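Long-range contact in superoxide dismutase [Cu-Zn] (Bacteroidetes bacterium GWA2_30_7, PDB 7B4O), which probably catalyses the dismutation of superoxide into oxygen and hydrogen peroxide, here with zinc bound in its metal sites: residues K8-Y19 against A142-K153. Numbering follows the deposited sequence.
Sequences KAVCVIYPTQDY and ARVACGVIGIGK
Val-144 lies over the ring of Tyr-19: CG1 stands 3.5 Å from the ring centroid, 11° off the normal, a CH-pi contact made over the middle of one face, with the two side chains crossing at about a right angle. Tyr-19 CG lies anti to its carbonyl carbon (chi1 -63°), which brings the ring over the valine. An alanine in place of Tyr-19 would probably leave Val-144 CG1 without its aromatic cover and open a gap beside Val-144. Beside the ring, Thr-16 grips strand 143-151 twice: OG1 donates to Arg-143 O at 2.7 Å, and its backbone N donates to Val-144 O at 3.0 Å. A chi1 of 61° holds OG1 between Thr-16 N and C, facing Arg-143. Thr-16 also begins the type I turn that returns Tyr-19 to the strand.

Farther along, antiparallel backbone bonds join Tyr-14 with Cys-146 and Val-10 with Gly-150. At Val-12 and Val-148 no direct backbone bond forms; one water joins Val-12 N to Val-148 O and another Val-12 O to Val-148 N. Gly-147 CA approaches Val-12 O at 3.4 Å; a CB at this position would clash with that oxygen and with Cys-11 SG, in keeping with a glycine here. On the inner face, Ile-13 CD1 meets Ala-145 CB at 3.8 Å, and Ala-9 CB packs on Ile-149 CG2.

Cys-146 is tied to Cys-58 by a disulfide. Arg-143 NH1 is hydrogen-bonded to Gly-63 O and Gly-67 O, and its side chain lies about 6 Å from a bound zinc ion, consistent with the active-site arginine of this family. Tyr-14 stacks on Tyr-14 of the second subunit. Within the Greek-key barrel, strand 8-15 lies between 143-151 and 22-30, and strand 122-126 flanks 143-151 on its other edge, where Val-144 and Ala-145 both face Val-125 in a classic beta bulge.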
ATOM      1  N   LYS A   8      -6.597   4.640  12.033  1.00 18.23           N
ATOM      2  CA  LYS A   8      -5.836   5.490  11.094  1.00 15.94           C
ATOM      3  C   LYS A   8      -5.375   4.642   9.914  1.00 14.71           C
ATOM      4  O   LYS A   8      -4.926   3.501  10.115  1.00 16.71           O
ATOM      5  CB  LYS A   8      -4.637   6.128  11.800  1.00 19.02           C
ATOM      6  CG  LYS A   8      -3.789   7.039  10.932  1.00 20.30           C
ATOM      7  CD  LYS A   8      -2.737   7.769  11.723  1.00 25.80           C
ATOM      8  CE  LYS A   8      -1.707   8.432  10.835  1.00 28.73           C
ATOM      9  NZ  LYS A   8      -0.620   9.053  11.625  1.00 33.98           N
ATOM     10  N   ALA A   9      -5.482   5.201   8.716  1.00 13.55           N
ATOM     11  CA  ALA A   9      -4.923   4.588   7.498  1.00 11.61           C
ATOM     12  C   ALA A   9      -4.031   5.620   6.829  1.00 10.88           C
ATOM     13  O   ALA A   9      -4.280   6.825   6.969  1.00 11.24           O
ATOM     14  CB  ALA A   9      -6.007   4.108   6.570  1.00 12.62           C
ATOM     15  N   VAL A  10      -3.005   5.128   6.156  1.00 10.79           N
ATOM     16  CA  VAL A  10      -1.984   5.995   5.525  1.00 10.94           C
ATOM     17  C   VAL A  10      -1.779   5.502   4.101  1.00 10.72           C
ATOM     18  O   VAL A  10      -1.676   4.294   3.888  1.00 11.53           O
ATOM     19  CB  VAL A  10      -0.675   5.987   6.331  1.00 11.86           C
ATOM     20  CG1 VAL A  10       0.363   6.873   5.655  1.00 12.01           C
ATOM     21  CG2 VAL A  10      -0.893   6.421   7.770  1.00 12.81           C
ATOM     22  N   CYS A  11      -1.641   6.439   3.176  1.00 10.52           N
ATOM     23  CA  CYS A  11      -1.379   6.128   1.758  1.00 10.82           C
ATOM     24  C   CYS A  11      -0.310   7.075   1.240  1.00 10.32           C
ATOM     25  O   CYS A  11      -0.536   8.302   1.225  1.00 11.78           O
ATOM     26  CB  CYS A  11      -2.638   6.278   0.927  1.00 11.83           C
ATOM     27  SG  CYS A  11      -2.363   5.838  -0.796  1.00 13.81           S
ATOM     28  N   VAL A  12       0.823   6.507   0.859  1.00  9.96           N
ATOM     29  CA  VAL A  12       1.886   7.279   0.170  1.00 10.32           C
ATOM     30  C   VAL A  12       1.673   7.072  -1.321  1.00 10.52           C
ATOM     31  O   VAL A  12       1.594   5.910  -1.769  1.00 12.35           O
ATOM     32  CB  VAL A  12       3.287   6.854   0.617  1.00 10.36           C
ATOM     33  CG1 VAL A  12       4.345   7.660  -0.120  1.00 11.30           C
ATOM     34  CG2 VAL A  12       3.446   6.973   2.121  1.00 11.81           C
ATOM     35  N   ILE A  13       1.528   8.163  -2.060  1.00 11.43           N
ATOM     36  CA  ILE A  13       1.301   8.011  -3.523  1.00 12.46           C
ATOM     37  C   ILE A  13       2.593   8.296  -4.269  1.00 12.11           C
ATOM     38  O   ILE A  13       3.423   9.141  -3.839  1.00 12.96           O
ATOM     39  CB  ILE A  13       0.102   8.799  -4.057  1.00 16.03           C
ATOM     40  CG1 ILE A  13       0.334  10.301  -3.977  1.00 17.70           C
ATOM     41  CG2 ILE A  13      -1.186   8.360  -3.371  1.00 18.45           C
ATOM     42  CD1 ILE A  13      -0.722  11.077  -4.724  1.00 20.15           C
ATOM     43  N   TYR A  14       2.749   7.530  -5.336  1.00 11.18           N
ATOM     44  CA  TYR A  14       3.920   7.576  -6.231  1.00 11.70           C
ATOM     45  C   TYR A  14       3.406   7.822  -7.631  1.00 11.73           C
ATOM     46  O   TYR A  14       2.311   7.407  -8.003  1.00 12.37           O
ATOM     47  CB  TYR A  14       4.706   6.280  -6.108  1.00 14.23           C
ATOM     48  CG  TYR A  14       5.320   6.121  -4.749  1.00 18.19           C
ATOM     49  CD1 TYR A  14       6.539   6.704  -4.453  1.00 21.84           C
ATOM     50  CD2 TYR A  14       4.658   5.430  -3.750  1.00 18.77           C
ATOM     51  CE1 TYR A  14       7.107   6.573  -3.199  1.00 25.12           C
ATOM     52  CE2 TYR A  14       5.210   5.292  -2.492  1.00 23.25           C
ATOM     53  CZ  TYR A  14       6.437   5.866  -2.217  1.00 25.42           C
ATOM     54  OH  TYR A  14       6.973   5.725  -0.973  1.00 39.01           O
ATOM     55  N   PRO A  15       4.195   8.510  -8.467  1.00 11.33           N
ATOM     56  CA  PRO A  15       3.726   8.846  -9.792  1.00 11.47           C
ATOM     57  C   PRO A  15       3.609   7.596 -10.676  1.00 10.93           C
ATOM     58  O   PRO A  15       4.404   6.659 -10.558  1.00 12.50           O
ATOM     59  CB  PRO A  15       4.815   9.780 -10.335  1.00 10.86           C
ATOM     60  CG  PRO A  15       6.033   9.388  -9.557  1.00 11.52           C
ATOM     61  CD  PRO A  15       5.533   9.036  -8.178  1.00 10.77           C
ATOM     62  N   THR A  16       2.669   7.632 -11.610  1.00 11.16           N
ATOM     63  CA  THR A  16       2.722   6.742 -12.790  1.00 11.25           C
ATOM     64  C   THR A  16       3.843   7.244 -13.715  1.00 12.64           C
ATOM     65  O   THR A  16       4.384   8.352 -13.474  1.00 13.11           O
ATOM     66  CB  THR A  16       1.357   6.625 -13.470  1.00 10.85           C
ATOM     67  OG1 THR A  16       0.992   7.938 -13.886  1.00 12.17           O
ATOM     68  CG2 THR A  16       0.308   6.052 -12.531  1.00 12.01           C
ATOM     69  N   GLN A  17       4.214   6.446 -14.699  1.00 13.15           N
ATOM     70  CA  GLN A  17       5.543   6.608 -15.351  1.00 17.61           C
ATOM     71  C   GLN A  17       5.789   8.011 -15.904  1.00 21.39           C
ATOM     72  O   GLN A  17       6.950   8.440 -15.816  1.00 30.41           O
ATOM     73  CB  GLN A  17       5.735   5.560 -16.427  1.00 19.35           C
ATOM     74  CG  GLN A  17       6.112   4.216 -15.847  1.00 22.89           C
ATOM     75  CD  GLN A  17       6.846   3.371 -16.852  1.00 27.08           C
ATOM     76  OE1 GLN A  17       7.033   3.749 -18.006  1.00 34.65           O
ATOM     77  NE2 GLN A  17       7.243   2.201 -16.408  1.00 30.03           N
ATOM     78  N   ASP A  18       4.795   8.680 -16.483  1.00 19.57           N
ATOM     79  CA  ASP A  18       5.041   9.937 -17.241  1.00 18.02           C
ATOM     80  C   ASP A  18       4.880  11.172 -16.347  1.00 15.95           C
ATOM     81  O   ASP A  18       4.793  12.301 -16.889  1.00 17.54           O
ATOM     82  CB  ASP A  18       4.107  10.015 -18.445  1.00 20.08           C
ATOM     83  CG  ASP A  18       4.248   8.854 -19.414  1.00 19.54           C
ATOM     84  OD1 ASP A  18       5.296   8.179 -19.409  1.00 22.88           O
ATOM     85  OD2 ASP A  18       3.307   8.638 -20.178  1.00 20.53           O
ATOM     86  N   TYR A  19       4.716  10.989 -15.031  1.00 13.75           N
ATOM     87  CA  TYR A  19       4.349  12.078 -14.099  1.00 13.62           C
ATOM     88  C   TYR A  19       5.344  12.147 -12.937  1.00 13.85           C
ATOM     89  O   TYR A  19       6.213  11.277 -12.829  1.00 14.23           O
ATOM     90  CB  TYR A  19       2.902  11.881 -13.642  1.00 12.96           C
ATOM     91  CG  TYR A  19       1.915  11.978 -14.782  1.00 12.75           C
ATOM     92  CD1 TYR A  19       1.477  13.212 -15.238  1.00 14.50           C
ATOM     93  CD2 TYR A  19       1.477  10.847 -15.454  1.00 13.79           C
ATOM     94  CE1 TYR A  19       0.595  13.314 -16.304  1.00 15.14           C
ATOM     95  CE2 TYR A  19       0.596  10.935 -16.521  1.00 14.39           C
ATOM     96  CZ  TYR A  19       0.154  12.173 -16.951  1.00 15.09           C
ATOM     97  OH  TYR A  19      -0.723  12.269 -17.994  1.00 17.39           O
ATOM     98  N   ALA A 142      -6.475  10.360 -17.422  1.00 14.59           N
ATOM     99  CA  ALA A 142      -5.339   9.466 -17.119  1.00 15.27           C
ATOM    100  C   ALA A 142      -5.049   9.453 -15.613  1.00 13.70           C
ATOM    101  O   ALA A 142      -5.473  10.376 -14.865  1.00 14.39           O
ATOM    102  CB  ALA A 142      -4.132   9.888 -17.906  1.00 17.61           C
ATOM    103  N   ARG A 143      -4.328   8.425 -15.193  1.00 11.29           N
ATOM    104  CA  ARG A 143      -3.919   8.231 -13.786  1.00 11.12           C
ATOM    105  C   ARG A 143      -2.498   8.769 -13.645  1.00 10.27           C
ATOM    106  O   ARG A 143      -1.609   8.266 -14.362  1.00 13.48           O
ATOM    107  CB  ARG A 143      -4.014   6.748 -13.450  1.00 11.13           C
ATOM    108  CG  ARG A 143      -5.388   6.173 -13.729  1.00 12.04           C
ATOM    109  CD  ARG A 143      -5.494   4.672 -13.529  1.00 13.26           C
ATOM    110  NE  ARG A 143      -6.853   4.281 -13.883  1.00 13.18           N
ATOM    111  CZ  ARG A 143      -7.493   3.221 -13.418  1.00 13.05           C
ATOM    112  NH1 ARG A 143      -6.917   2.378 -12.583  1.00 13.88           N
ATOM    113  NH2 ARG A 143      -8.735   3.006 -13.815  1.00 13.55           N
ATOM    114  N   VAL A 144      -2.311   9.765 -12.791  1.00 11.04           N
ATOM    115  CA  VAL A 144      -0.993  10.440 -12.645  1.00 11.28           C
ATOM    116  C   VAL A 144      -0.262   9.901 -11.426  1.00 11.47           C
ATOM    117  O   VAL A 144       0.955  10.125 -11.320  1.00 13.21           O
ATOM    118  CB  VAL A 144      -1.123  11.976 -12.603  1.00 12.53           C
ATOM    119  CG1 VAL A 144      -1.799  12.493 -13.855  1.00 13.12           C
ATOM    120  CG2 VAL A 144      -1.804  12.511 -11.368  1.00 13.39           C
ATOM    121  N   ALA A 145      -0.956   9.245 -10.499  1.00 11.69           N
ATOM    122  CA  ALA A 145      -0.309   8.732  -9.273  1.00 11.80           C
ATOM    123  C   ALA A 145      -1.144   7.614  -8.673  1.00 10.64           C
ATOM    124  O   ALA A 145      -2.368   7.590  -8.898  1.00 11.53           O
ATOM    125  CB  ALA A 145      -0.065   9.840  -8.290  1.00 13.53           C
ATOM    126  N   CYS A 146      -0.496   6.710  -7.960  1.00 10.27           N
ATOM    127  CA  CYS A 146      -1.123   5.501  -7.386  1.00 11.19           C
ATOM    128  C   CYS A 146      -0.462   5.252  -6.034  1.00 11.41           C
ATOM    129  O   CYS A 146       0.777   5.378  -5.917  1.00 13.50           O
ATOM    130  CB  CYS A 146      -0.949   4.301  -8.311  1.00 12.81           C
ATOM    131  SG  CYS A 146      -1.847   2.808  -7.819  1.00 14.88           S
ATOM    132  N   GLY A 147      -1.248   4.854  -5.043  1.00 10.72           N
ATOM    133  CA  GLY A 147      -0.679   4.315  -3.806  1.00 11.19           C
ATOM    134  C   GLY A 147      -1.637   3.352  -3.156  1.00 10.71           C
ATOM    135  O   GLY A 147      -2.809   3.365  -3.524  1.00 13.02           O
ATOM    136  N   VAL A 148      -1.145   2.553  -2.235  1.00 10.95           N
ATOM    137  CA  VAL A 148      -1.959   1.550  -1.512  1.00 10.63           C
ATOM    138  C   VAL A 148      -2.223   2.056  -0.099  1.00 11.09           C
ATOM    139  O   VAL A 148      -1.326   2.579   0.556  1.00 11.94           O
ATOM    140  CB  VAL A 148      -1.299   0.163  -1.541  1.00 12.68           C
ATOM    141  CG1 VAL A 148      -2.110  -0.859  -0.744  1.00 12.80           C
ATOM    142  CG2 VAL A 148      -1.099  -0.302  -2.974  1.00 13.14           C
ATOM    143  N   ILE A 149      -3.457   1.906   0.348  1.00 10.59           N
ATOM    144  CA  ILE A 149      -3.913   2.375   1.680  1.00 11.04           C
ATOM    145  C   ILE A 149      -3.565   1.318   2.726  1.00 11.24           C
ATOM    146  O   ILE A 149      -4.050   0.170   2.631  1.00 12.15           O
ATOM    147  CB  ILE A 149      -5.416   2.681   1.643  1.00 11.39           C
ATOM    148  CG1 ILE A 149      -5.745   3.707   0.564  1.00 11.64           C
ATOM    149  CG2 ILE A 149      -5.904   3.125   3.018  1.00 11.97           C
ATOM    150  CD1 ILE A 149      -7.234   3.828   0.258  1.00 12.11           C
ATOM    151  N   GLY A 150      -2.738   1.704   3.694  1.00 10.96           N
ATOM    152  CA  GLY A 150      -2.264   0.797   4.741  1.00 11.08           C
ATOM    153  C   GLY A 150      -2.777   1.161   6.118  1.00 11.92           C
ATOM    154  O   GLY A 150      -3.277   2.284   6.322  1.00 11.89           O
ATOM    155  N   ILE A 151      -2.576   0.232   7.047  1.00 12.66           N
ATOM    156  CA  ILE A 151      -2.963   0.394   8.473  1.00 12.57           C
ATOM    157  C   ILE A 151      -1.923   1.277   9.164  1.00 12.84           C
ATOM    158  O   ILE A 151      -0.733   0.919   9.134  1.00 13.51           O
ATOM    159  CB  ILE A 151      -3.092  -0.992   9.122  1.00 13.09           C
ATOM    160  CG1 ILE A 151      -4.240  -1.773   8.482  1.00 13.57           C
ATOM    161  CG2 ILE A 151      -3.247  -0.881  10.626  1.00 14.42           C
ATOM    162  CD1 ILE A 151      -4.264  -3.232   8.838  1.00 15.08           C
ATOM    163  N   GLY A 152      -2.369   2.370   9.782  1.00 13.85           N
ATOM    164  CA  GLY A 152      -1.520   3.261  10.596  1.00 16.65           C
ATOM    165  C   GLY A 152      -1.621   2.960  12.074  1.00 19.01           C
ATOM    166  O   GLY A 152      -2.564   2.274  12.478  1.00 20.54           O
ATOM    167  N   LYS A 153      -0.637   3.445  12.829  1.00 23.37           N
ATOM    168  CA  LYS A 153      -0.549   3.300  14.303  1.00 29.96           C
ATOM    169  C   LYS A 153      -1.463   4.360  14.918  1.00 37.67           C
ATOM    170  O   LYS A 153      -2.259   4.019  15.783  1.00 48.79           O
ATOM    171  CB  LYS A 153       0.904   3.470  14.756  1.00 37.93           C
ATOM    172  CG  LYS A 153       1.122   3.532  16.262  1.00 42.81           C
ATOM    173  CD  LYS A 153       2.580   3.544  16.662  1.00 50.33           C
ATOM    174  CE  LYS A 153       3.395   4.671  16.051  1.00 56.41           C
ATOM    175  NZ  LYS A 153       2.846   6.008  16.383  1.00 61.92           N
ATOM    176  OXT LYS A 153      -1.407   5.541  14.543  1.00 40.51           O
TER
HETATM  177  O   HOH W   1      -5.001   2.707  13.794  1.00 31.14           O
HETATM  178  O   HOH W   2       0.279   6.882  12.974  1.00 51.19           O
HETATM  179  O   HOH W   3       1.197   3.680   0.976  1.00 12.79           O
HETATM  180  O   HOH W   4       1.762   3.214  -2.015  1.00 20.00           O